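Local coordinates for protein probable starch synthase 4, chloroplastic/amyloplastic (Arabidopsis thaliana, PDB 6GNE) that is a probable plastid starch synthase of the two-domain GT-B glycosyltransferase fold, binding adenosine-5'-diphosphate and glycan, at residues I225-P231 against K256-N262; A234-R238 against N251-F257. One frame throughout, in Å; residues are numbered along the deposited sequence.

How the interactions relate
Interactions 1 and 2 illustrate how a beta-alpha-beta unit is closed at two levels. In interaction 1, strand 225-228 pairs in parallel with strand 257-259 at the end of the mixed sheet, and the turns that follow reach the glycan site. Interaction 2 is nested within the connection between those strands, where helix 231-238 meets the end of helix 247-252 and the turn into strand 257-259. The two centres lie about 9 Å apart. Lys-256 and Phe-257 belong to both, and Ala-234 packs on Thr-228 and Gly-259. One crossover thus ties pocket residues to a helical layer further from the centre of the chain.

Interaction 1 (I225-P231 against K256-N262); sequences IVTTVSP and KFIGILN. With AC1 (4,6-dideoxy-4-{[(1S,4R,5S,6S)-4,5,6-trihydroxy-3-(hydroxymethyl)cyclohex-2-en-1-yl]amino}-alpha-D-glucopyranose), chain C.
Val-229 and Asn-262 meet beside the hydroxymethyl group of AC1. The ligand's O6B donates a hydrogen bond to Asn-262 OD1 at 2.7 Å, while Val-229 CG1 lies 3.4 Å from Asn-262 ND2 and packs against O6B as well. Beneath the side chains the backbones are joined, Asn-262 N reaching Val-229 O at 3.2 Å in a bent bond (147° at the hydrogen), so the residue that touches the amide also fixes the chain carrying it.

Behind this first shell runs a parallel ladder. Val-226 N bonds Lys-256 O, Ile-258 N bonds Val-226 O, and Thr-228 N bonds Ile-258 O. The last rung before the pocket is nearly straight, Ile-260 N to Thr-228 O at 2.8 Å and 172°. On the face shared by Val-226, Thr-228 and Phe-257, the phenyl ring spans two neighbours: Phe-257 CD1 lies 3.9 Å from Val-226 CG1 and Phe-257 CZ 3.7 Å from Thr-228 CG2. Thr-228 divides its branches, with OG1 anti to the backbone N (chi1 -170°) and bonded to Cys-174 O, which leaves the methyl for the ring. Thr-227, facing the other side of the sheet, bonds Thr-173 and Tyr-490 through OG1.

Further along, Ser-230 is the N-cap of helix 231-238, its OG bonded to Tyr-233 N and Pro-398 O, and Ser-230 CB lies 3.8 Å from Leu-261 CD1. Cys-399 and Trp-483 also touch the Asn-262 side chain. The C-terminal ends of parallel strands are the usual place for ligand sites in Rossmann-like domains, and here Asp-146, His-175 and Glu-397 are among the other residues bonded to AC1. With Asn-262 OD1 accepting the hydrogen bond from O6B and Val-229 against the same oxygen, these two segments offer the hydroxymethyl group a hydrogen-bond acceptor and an apolar branch side by side.

Interaction 2 (A234-R238 against N251-F257); sequences AQEVR and NFHSKKF
Arg-238 reaches across to Phe-257 inside a beta-alpha-beta crossover, whose helical connection joins strand 225-228 to strand 257-259 and folds back on itself here. The arginine starts from helix 231-238 and heads toward the turn that leads out of helix 247-252. Its CG stands beside its own backbone N (chi1 -77°) and the chain stays extended to NE, which carries the guanidinium group over to the phenyl ring.

The two side chains run antiparallel past one another, and their flat ends are far from parallel, with planes 54° apart. Phe-257 CD2 sits over the centre of one guanidinium face, 3.7 Å from Arg-238 CZ, so the guanidinium offers its face to a single ring carbon, and the ring is met obliquely. Arg-238 NH1 also donates to Phe-257 O at 3.2 Å, a weak bond with an angle of only 131° at the hydrogen. At the guanidinium edge and in its plane lies Ser-254 O, 3.7 Å from Arg-238 NH1.

Helix 231-238 takes up the far rim of the same ring. Val-237 CG2 approaches Phe-257 CZ to 3.9 Å near the ring plane, the two side chains crossing at about a right angle, and Ala-234 CB lies 4.1 Å from Phe-257 CZ. Ala-234 O comes to the ring edge at CE2. Leu-250 and Phe-177 touch both Val-237 and Phe-257, continuing the apolar layer beyond these segments.

Nearer the surface, Asn-251 turns its amide to the backbone and the aliphatic stem of Arg-238. Asn-251 ND2 donates to Arg-238 O at 3.2 Å, lying in the plane of that carbonyl, and the amide is turned only slightly from the guanidinium plane. The other amide atom, Asn-251 OD1, rests 3.5 Å from Arg-238 CB, alongside the start of the aliphatic chain.

Interaction 1 (I225-P231 against K256-N262)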
ATOM      1  N   ILE A 225     -12.331   3.052  15.727  1.00 41.83           N
ATOM      2  CA  ILE A 225     -10.877   3.058  15.660  1.00 40.69           C
ATOM      3  C   ILE A 225     -10.497   3.640  14.312  1.00 39.26           C
ATOM      4  O   ILE A 225     -11.014   3.196  13.285  1.00 38.68           O
ATOM      5  CB  ILE A 225     -10.269   1.612  15.763  1.00 40.11           C
ATOM      6  CG1 ILE A 225     -10.741   0.875  17.028  1.00 41.87           C
ATOM      7  CG2 ILE A 225      -8.748   1.644  15.770  1.00 38.46           C
ATOM      8  CD1 ILE A 225     -10.586  -0.637  16.938  1.00 41.83           C
ATOM      9  N   VAL A 226      -9.582   4.617  14.305  1.00 39.18           N
ATOM     10  CA  VAL A 226      -9.077   5.190  13.047  1.00 37.58           C
ATOM     11  C   VAL A 226      -7.580   5.128  13.042  1.00 36.67           C
ATOM     12  O   VAL A 226      -6.946   5.674  13.943  1.00 37.92           O
ATOM     13  CB  VAL A 226      -9.498   6.670  12.868  1.00 38.78           C
ATOM     14  CG1 VAL A 226      -9.075   7.159  11.479  1.00 37.32           C
ATOM     15  CG2 VAL A 226     -11.019   6.861  13.137  1.00 40.58           C
ATOM     16  N   THR A 227      -6.987   4.485  12.033  1.00 35.76           N
ATOM     17  CA  THR A 227      -5.509   4.476  11.904  1.00 34.79           C
ATOM     18  C   THR A 227      -5.029   4.990  10.569  1.00 33.70           C
ATOM     19  O   THR A 227      -5.780   5.077   9.603  1.00 32.54           O
ATOM     20  CB  THR A 227      -4.862   3.081  12.152  1.00 34.03           C
ATOM     21  OG1 THR A 227      -4.925   2.272  10.966  1.00 33.29           O
ATOM     22  CG2 THR A 227      -5.540   2.363  13.314  1.00 35.63           C
ATOM     23  N   THR A 228      -3.750   5.360  10.559  1.00 33.85           N
ATOM     24  CA  THR A 228      -2.993   5.501   9.334  1.00 32.95           C
ATOM     25  C   THR A 228      -1.675   4.758   9.486  1.00 32.33           C
ATOM     26  O   THR A 228      -1.387   4.166  10.527  1.00 32.82           O
ATOM     27  CB  THR A 228      -2.823   6.957   8.888  1.00 32.76           C
ATOM     28  OG1 THR A 228      -2.280   6.971   7.573  1.00 31.48           O
ATOM     29  CG2 THR A 228      -1.925   7.737   9.822  1.00 33.54           C
ATOM     30  N   VAL A 229      -0.878   4.809   8.442  1.00 31.11           N
ATOM     31  CA  VAL A 229       0.109   3.781   8.206  1.00 31.19           C
ATOM     32  C   VAL A 229       1.564   4.113   8.657  1.00 31.53           C
ATOM     33  O   VAL A 229       2.490   3.300   8.397  1.00 30.08           O
ATOM     34  CB  VAL A 229       0.016   3.312   6.740  1.00 30.42           C
ATOM     35  CG1 VAL A 229      -1.325   2.597   6.547  1.00 30.98           C
ATOM     36  CG2 VAL A 229       0.147   4.488   5.764  1.00 29.52           C
ATOM     37  N   SER A 230       1.755   5.242   9.368  1.00 32.03           N
ATOM     38  CA  SER A 230       3.009   5.456  10.117  1.00 33.13           C
ATOM     39  C   SER A 230       2.855   6.531  11.175  1.00 34.69           C
ATOM     40  O   SER A 230       2.098   7.455  10.979  1.00 36.43           O
ATOM     41  CB  SER A 230       4.168   5.837   9.177  1.00 32.01           C
ATOM     42  OG  SER A 230       3.984   7.140   8.641  1.00 32.49           O
ATOM     43  N   PRO A 231       3.579   6.422  12.292  1.00 36.70           N
ATOM     44  CA  PRO A 231       3.509   7.504  13.315  1.00 39.07           C
ATOM     45  C   PRO A 231       3.822   8.931  12.770  1.00 39.35           C
ATOM     46  O   PRO A 231       3.103   9.891  13.089  1.00 40.84           O
ATOM     47  CB  PRO A 231       4.572   7.091  14.353  1.00 38.92           C
ATOM     48  CG  PRO A 231       4.792   5.626  14.158  1.00 37.96           C
ATOM     49  CD  PRO A 231       4.411   5.283  12.742  1.00 36.67           C
ATOM     50  N   LYS A 256      -8.912   8.554  19.365  1.00 51.72           N
ATOM     51  CA  LYS A 256      -9.106   7.273  18.674  1.00 49.06           C
ATOM     52  C   LYS A 256      -8.279   7.123  17.384  1.00 45.99           C
ATOM     53  O   LYS A 256      -8.395   6.091  16.718  1.00 43.58           O
ATOM     54  CB  LYS A 256     -10.592   7.023  18.372  1.00 49.80           C
ATOM     55  CG  LYS A 256     -11.183   7.870  17.261  1.00 49.47           C
ATOM     56  CD  LYS A 256     -12.715   7.785  17.224  1.00 50.15           C
ATOM     57  CE  LYS A 256     -13.240   8.554  16.013  1.00 49.75           C
ATOM     58  NZ  LYS A 256     -14.697   8.341  15.799  1.00 50.35           N
ATOM     59  N   PHE A 257      -7.453   8.128  17.073  1.00 45.01           N
ATOM     60  CA  PHE A 257      -6.623   8.173  15.862  1.00 43.25           C
ATOM     61  C   PHE A 257      -5.189   7.855  16.199  1.00 42.94           C
ATOM     62  O   PHE A 257      -4.586   8.501  17.038  1.00 43.70           O
ATOM     63  CB  PHE A 257      -6.654   9.566  15.214  1.00 43.20           C
ATOM     64  CG  PHE A 257      -5.788   9.704  13.981  1.00 40.55           C
ATOM     65  CD1 PHE A 257      -5.868   8.792  12.940  1.00 39.04           C
ATOM     66  CD2 PHE A 257      -4.917  10.785  13.853  1.00 40.27           C
ATOM     67  CE1 PHE A 257      -5.073   8.944  11.802  1.00 37.69           C
ATOM     68  CE2 PHE A 257      -4.153  10.949  12.717  1.00 38.50           C
ATOM     69  CZ  PHE A 257      -4.212  10.019  11.695  1.00 37.45           C
ATOM     70  N   ILE A 258      -4.622   6.876  15.525  1.00 43.64           N
ATOM     71  CA  ILE A 258      -3.237   6.519  15.788  1.00 44.35           C
ATOM     72  C   ILE A 258      -2.540   6.038  14.514  1.00 41.34           C
ATOM     73  O   ILE A 258      -3.157   5.425  13.686  1.00 39.96           O
ATOM     74  CB  ILE A 258      -3.143   5.498  16.942  1.00 46.30           C
ATOM     75  CG1 ILE A 258      -1.686   5.304  17.373  1.00 47.54           C
ATOM     76  CG2 ILE A 258      -3.815   4.187  16.564  1.00 45.92           C
ATOM     77  CD1 ILE A 258      -1.558   4.849  18.812  1.00 50.18           C
ATOM     78  N   GLY A 259      -1.260   6.357  14.389  1.00 40.70           N
ATOM     79  CA  GLY A 259      -0.450   5.950  13.261  1.00 39.96           C
ATOM     80  C   GLY A 259       0.364   4.727  13.616  1.00 39.72           C
ATOM     81  O   GLY A 259       1.054   4.729  14.619  1.00 40.49           O
ATOM     82  N   ILE A 260       0.284   3.690  12.782  1.00 38.80           N
ATOM     83  CA  ILE A 260       0.967   2.421  13.028  1.00 38.78           C
ATOM     84  C   ILE A 260       1.718   2.043  11.756  1.00 36.73           C
ATOM     85  O   ILE A 260       1.100   1.853  10.691  1.00 34.10           O
ATOM     86  CB  ILE A 260      -0.026   1.284  13.346  1.00 40.33           C
ATOM     87  CG1 ILE A 260      -0.761   1.537  14.661  1.00 42.91           C
ATOM     88  CG2 ILE A 260       0.694  -0.062  13.419  1.00 40.55           C
ATOM     89  CD1 ILE A 260      -1.971   0.617  14.857  1.00 44.05           C
ATOM     90  N   LEU A 261       3.034   1.894  11.897  1.00 36.50           N
ATOM     91  CA  LEU A 261       3.915   1.576  10.771  1.00 35.55           C
ATOM     92  C   LEU A 261       3.554   0.225  10.189  1.00 34.86           C
ATOM     93  O   LEU A 261       3.539  -0.770  10.914  1.00 34.75           O
ATOM     94  CB  LEU A 261       5.388   1.572  11.207  1.00 35.51           C
ATOM     95  CG  LEU A 261       6.443   1.562  10.094  1.00 34.81           C
ATOM     96  CD1 LEU A 261       6.387   2.797   9.176  1.00 33.58           C
ATOM     97  CD2 LEU A 261       7.816   1.408  10.742  1.00 35.10           C
ATOM     98  N   ASN A 262       3.240   0.199   8.891  1.00 34.26           N
ATOM     99  CA  ASN A 262       3.001  -1.072   8.196  1.00 34.74           C
ATOM    100  C   ASN A 262       4.224  -2.017   8.377  1.00 35.82           C
ATOM    101  O   ASN A 262       5.381  -1.561   8.429  1.00 35.10           O
ATOM    102  CB  ASN A 262       2.807  -0.867   6.694  1.00 33.87           C
ATOM    103  CG  ASN A 262       1.539  -0.133   6.329  1.00 34.05           C
ATOM    104  OD1 ASN A 262       1.483   0.480   5.255  1.00 34.19           O
ATOM    105  ND2 ASN A 262       0.496  -0.246   7.151  1.00 33.51           N
TER
HETATM  106  C1  AC1 C   3      -4.761   3.708  -3.765  1.00 35.38           C
HETATM  107  O2  AC1 C   3      -5.974   4.627  -1.876  1.00 35.07           O
HETATM  108  C2  AC1 C   3      -4.799   3.885  -2.243  1.00 36.38           C
HETATM  109  C4A AC1 C   3       1.355   3.329   1.767  1.00 31.44           C
HETATM  110  C3  AC1 C   3      -3.505   4.527  -1.717  1.00 35.52           C
HETATM  111  O3  AC1 C   3      -3.615   4.590  -0.293  1.00 35.84           O
HETATM  112  C4  AC1 C   3      -2.294   3.708  -2.173  1.00 34.55           C
HETATM  113  N4A AC1 C   3      -0.997   4.186  -1.662  1.00 35.55           N
HETATM  114  C5  AC1 C   3      -2.347   3.694  -3.703  1.00 34.19           C
HETATM  115  O5  AC1 C   3      -3.548   3.049  -4.133  1.00 35.06           O
HETATM  116  C6  AC1 C   3      -1.213   2.911  -4.342  1.00 34.74           C
HETATM  117  C1B AC1 C   3      -0.634   4.244  -0.239  1.00 33.90           C
HETATM  118  C2B AC1 C   3       0.649   5.060   0.057  1.00 33.60           C
HETATM  119  O2B AC1 C   3       1.123   5.814  -1.076  1.00 33.02           O
HETATM  120  C3B AC1 C   3       1.800   4.244   0.636  1.00 32.53           C
HETATM  121  O3B AC1 C   3       2.701   5.175   1.230  1.00 33.96           O
HETATM  122  O4  AC1 C   3       2.466   2.534   2.187  1.00 29.01           O
HETATM  123  C5B AC1 C   3       0.187   2.480   1.363  1.00 30.56           C
HETATM  124  C7B AC1 C   3      -0.669   2.876   0.415  1.00 31.82           C
HETATM  125  C6B AC1 C   3      -0.072   1.177   2.082  1.00 30.70           C
HETATM  126  O6B AC1 C   3      -0.355   1.410   3.467  1.00 29.58           O

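Interaction 2 (A234-R238 against N251-F257)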
ATOM      1  N   ALA A 234       0.984  10.277  10.616  1.00 36.65           N
ATOM      2  CA  ALA A 234      -0.091  10.682  11.538  1.00 38.70           C
ATOM      3  C   ALA A 234       0.136  12.073  12.093  1.00 40.93           C
ATOM      4  O   ALA A 234      -0.835  12.858  12.219  1.00 41.71           O
ATOM      5  CB  ALA A 234      -0.276   9.685  12.669  1.00 38.15           C
ATOM      6  N   GLN A 235       1.389  12.410  12.402  1.00 42.09           N
ATOM      7  CA  GLN A 235       1.689  13.772  12.866  1.00 45.00           C
ATOM      8  C   GLN A 235       1.524  14.794  11.738  1.00 43.40           C
ATOM      9  O   GLN A 235       0.971  15.854  11.948  1.00 42.87           O
ATOM     10  CB  GLN A 235       3.077  13.860  13.492  1.00 48.01           C
ATOM     11  CG  GLN A 235       3.194  13.062  14.796  1.00 51.29           C
ATOM     12  CD  GLN A 235       2.351  13.650  15.953  1.00 57.83           C
ATOM     13  OE1 GLN A 235       1.408  13.011  16.464  1.00 62.23           O
ATOM     14  NE2 GLN A 235       2.668  14.880  16.350  1.00 60.53           N
ATOM     15  N   GLU A 236       1.997  14.451  10.543  1.00 41.71           N
ATOM     16  CA  GLU A 236       1.922  15.356   9.379  1.00 41.67           C
ATOM     17  C   GLU A 236       0.494  15.737   9.028  1.00 42.75           C
ATOM     18  O   GLU A 236       0.228  16.899   8.768  1.00 42.72           O
ATOM     19  CB  GLU A 236       2.598  14.740   8.157  1.00 39.52           C
ATOM     20  CG  GLU A 236       4.122  14.668   8.258  1.00 38.00           C
ATOM     21  CD  GLU A 236       4.760  13.782   7.201  1.00 36.05           C
ATOM     22  OE1 GLU A 236       4.070  13.006   6.484  1.00 34.90           O
ATOM     23  OE2 GLU A 236       6.000  13.853   7.098  1.00 35.88           O
ATOM     24  N   VAL A 237      -0.418  14.767   9.068  1.00 42.74           N
ATOM     25  CA  VAL A 237      -1.811  15.017   8.739  1.00 44.71           C
ATOM     26  C   VAL A 237      -2.603  15.719   9.840  1.00 48.96           C
ATOM     27  O   VAL A 237      -3.713  16.168   9.585  1.00 49.65           O
ATOM     28  CB  VAL A 237      -2.559  13.754   8.257  1.00 43.94           C
ATOM     29  CG1 VAL A 237      -1.979  13.281   6.938  1.00 41.72           C
ATOM     30  CG2 VAL A 237      -2.557  12.644   9.302  1.00 43.58           C
ATOM     31  N   ARG A 238      -2.042  15.824  11.046  1.00 52.28           N
ATOM     32  CA  ARG A 238      -2.596  16.697  12.082  1.00 54.98           C
ATOM     33  C   ARG A 238      -2.255  18.169  11.886  1.00 56.26           C
ATOM     34  O   ARG A 238      -2.864  19.014  12.507  1.00 59.04           O
ATOM     35  CB  ARG A 238      -2.135  16.234  13.467  1.00 58.22           C
ATOM     36  CG  ARG A 238      -2.862  15.003  14.004  1.00 60.40           C
ATOM     37  CD  ARG A 238      -2.277  14.613  15.352  1.00 64.36           C
ATOM     38  NE  ARG A 238      -3.050  13.617  16.099  1.00 69.13           N
ATOM     39  CZ  ARG A 238      -2.693  12.332  16.303  1.00 71.01           C
ATOM     40  NH1 ARG A 238      -3.492  11.538  17.040  1.00 71.61           N
ATOM     41  NH2 ARG A 238      -1.583  11.791  15.756  1.00 66.63           N
ATOM     42  N   ASN A 251      -7.670  16.316  14.610  1.00 54.65           N
ATOM     43  CA  ASN A 251      -7.341  16.884  15.928  1.00 56.87           C
ATOM     44  C   ASN A 251      -8.471  16.756  16.930  1.00 58.65           C
ATOM     45  O   ASN A 251      -8.209  16.547  18.109  1.00 61.42           O
ATOM     46  CB  ASN A 251      -6.894  18.370  15.827  1.00 58.71           C
ATOM     47  CG  ASN A 251      -5.516  18.529  15.191  1.00 58.40           C
ATOM     48  OD1 ASN A 251      -4.642  17.707  15.406  1.00 56.85           O
ATOM     49  ND2 ASN A 251      -5.323  19.586  14.407  1.00 59.25           N
ATOM     50  N   PHE A 252      -9.713  16.889  16.455  1.00 57.77           N
ATOM     51  CA  PHE A 252     -10.896  16.768  17.298  1.00 58.26           C
ATOM     52  C   PHE A 252     -11.052  15.332  17.799  1.00 57.08           C
ATOM     53  O   PHE A 252     -11.284  15.078  18.981  1.00 58.53           O
ATOM     54  CB  PHE A 252     -12.117  17.184  16.478  1.00 58.11           C
ATOM     55  CG  PHE A 252     -13.329  17.467  17.280  1.00 59.75           C
ATOM     56  CD1 PHE A 252     -13.405  18.642  18.023  1.00 61.48           C
ATOM     57  CD2 PHE A 252     -14.418  16.604  17.249  1.00 59.61           C
ATOM     58  CE1 PHE A 252     -14.539  18.945  18.739  1.00 63.82           C
ATOM     59  CE2 PHE A 252     -15.574  16.902  17.971  1.00 62.24           C
ATOM     60  CZ  PHE A 252     -15.625  18.071  18.722  1.00 64.60           C
ATOM     61  N   HIS A 253     -10.882  14.388  16.881  1.00 54.79           N
ATOM     62  CA  HIS A 253     -11.018  12.961  17.159  1.00 53.49           C
ATOM     63  C   HIS A 253      -9.662  12.291  17.434  1.00 51.69           C
ATOM     64  O   HIS A 253      -9.507  11.100  17.172  1.00 48.95           O
ATOM     65  CB  HIS A 253     -11.738  12.274  15.988  1.00 52.49           C
ATOM     66  CG  HIS A 253     -13.188  12.625  15.899  1.00 54.43           C
ATOM     67  ND1 HIS A 253     -13.693  13.496  14.948  1.00 54.57           N
ATOM     68  CD2 HIS A 253     -14.235  12.257  16.671  1.00 55.77           C
ATOM     69  CE1 HIS A 253     -14.988  13.641  15.135  1.00 56.50           C
ATOM     70  NE2 HIS A 253     -15.339  12.906  16.177  1.00 57.68           N
ATOM     71  N   SER A 254      -8.705  13.035  17.999  1.00 52.25           N
ATOM     72  CA  SER A 254      -7.359  12.507  18.172  1.00 51.49           C
ATOM     73  C   SER A 254      -7.271  11.267  19.095  1.00 52.15           C
ATOM     74  O   SER A 254      -6.494  10.361  18.833  1.00 49.77           O
ATOM     75  CB  SER A 254      -6.385  13.593  18.619  1.00 51.77           C
ATOM     76  OG  SER A 254      -6.620  13.906  19.949  1.00 54.68           O
ATOM     77  N   LYS A 255      -8.083  11.223  20.143  1.00 55.93           N
ATOM     78  CA  LYS A 255      -8.075  10.102  21.102  1.00 57.51           C
ATOM     79  C   LYS A 255      -8.155   8.690  20.454  1.00 54.38           C
ATOM     80  O   LYS A 255      -7.563   7.757  20.970  1.00 54.27           O
ATOM     81  CB  LYS A 255      -9.241  10.198  22.090  1.00 62.40           C
ATOM     82  CG  LYS A 255      -9.322  11.332  23.143  1.00 67.19           C
ATOM     83  CD  LYS A 255     -10.527  10.998  24.059  1.00 71.70           C
ATOM     84  CE  LYS A 255     -11.447  12.180  24.469  1.00 76.03           C
ATOM     85  NZ  LYS A 255     -10.971  12.985  25.637  1.00 78.87           N
ATOM     86  N   LYS A 256      -8.912   8.554  19.365  1.00 51.72           N
ATOM     87  CA  LYS A 256      -9.106   7.273  18.674  1.00 49.06           C
ATOM     88  C   LYS A 256      -8.279   7.123  17.384  1.00 45.99           C
ATOM     89  O   LYS A 256      -8.395   6.091  16.718  1.00 43.58           O
ATOM     90  CB  LYS A 256     -10.592   7.023  18.372  1.00 49.80           C
ATOM     91  CG  LYS A 256     -11.183   7.870  17.261  1.00 49.47           C
ATOM     92  CD  LYS A 256     -12.715   7.785  17.224  1.00 50.15           C
ATOM     93  CE  LYS A 256     -13.240   8.554  16.013  1.00 49.75           C
ATOM     94  NZ  LYS A 256     -14.697   8.341  15.799  1.00 50.35           N
ATOM     95  N   PHE A 257      -7.453   8.128  17.073  1.00 45.01           N
ATOM     96  CA  PHE A 257      -6.623   8.173  15.862  1.00 43.25           C
ATOM     97  C   PHE A 257      -5.189   7.855  16.199  1.00 42.94           C
ATOM     98  O   PHE A 257      -4.586   8.501  17.038  1.00 43.70           O
ATOM     99  CB  PHE A 257      -6.654   9.566  15.214  1.00 43.20           C
ATOM    100  CG  PHE A 257      -5.788   9.704  13.981  1.00 40.55           C
ATOM    101  CD1 PHE A 257      -5.868   8.792  12.940  1.00 39.04           C
ATOM    102  CD2 PHE A 257      -4.917  10.785  13.853  1.00 40.27           C
ATOM    103  CE1 PHE A 257      -5.073   8.944  11.802  1.00 37.69           C
ATOM    104  CE2 PHE A 257      -4.153  10.949  12.717  1.00 38.50           C
ATOM    105  CZ  PHE A 257      -4.212  10.019  11.695  1.00 37.45           C
TER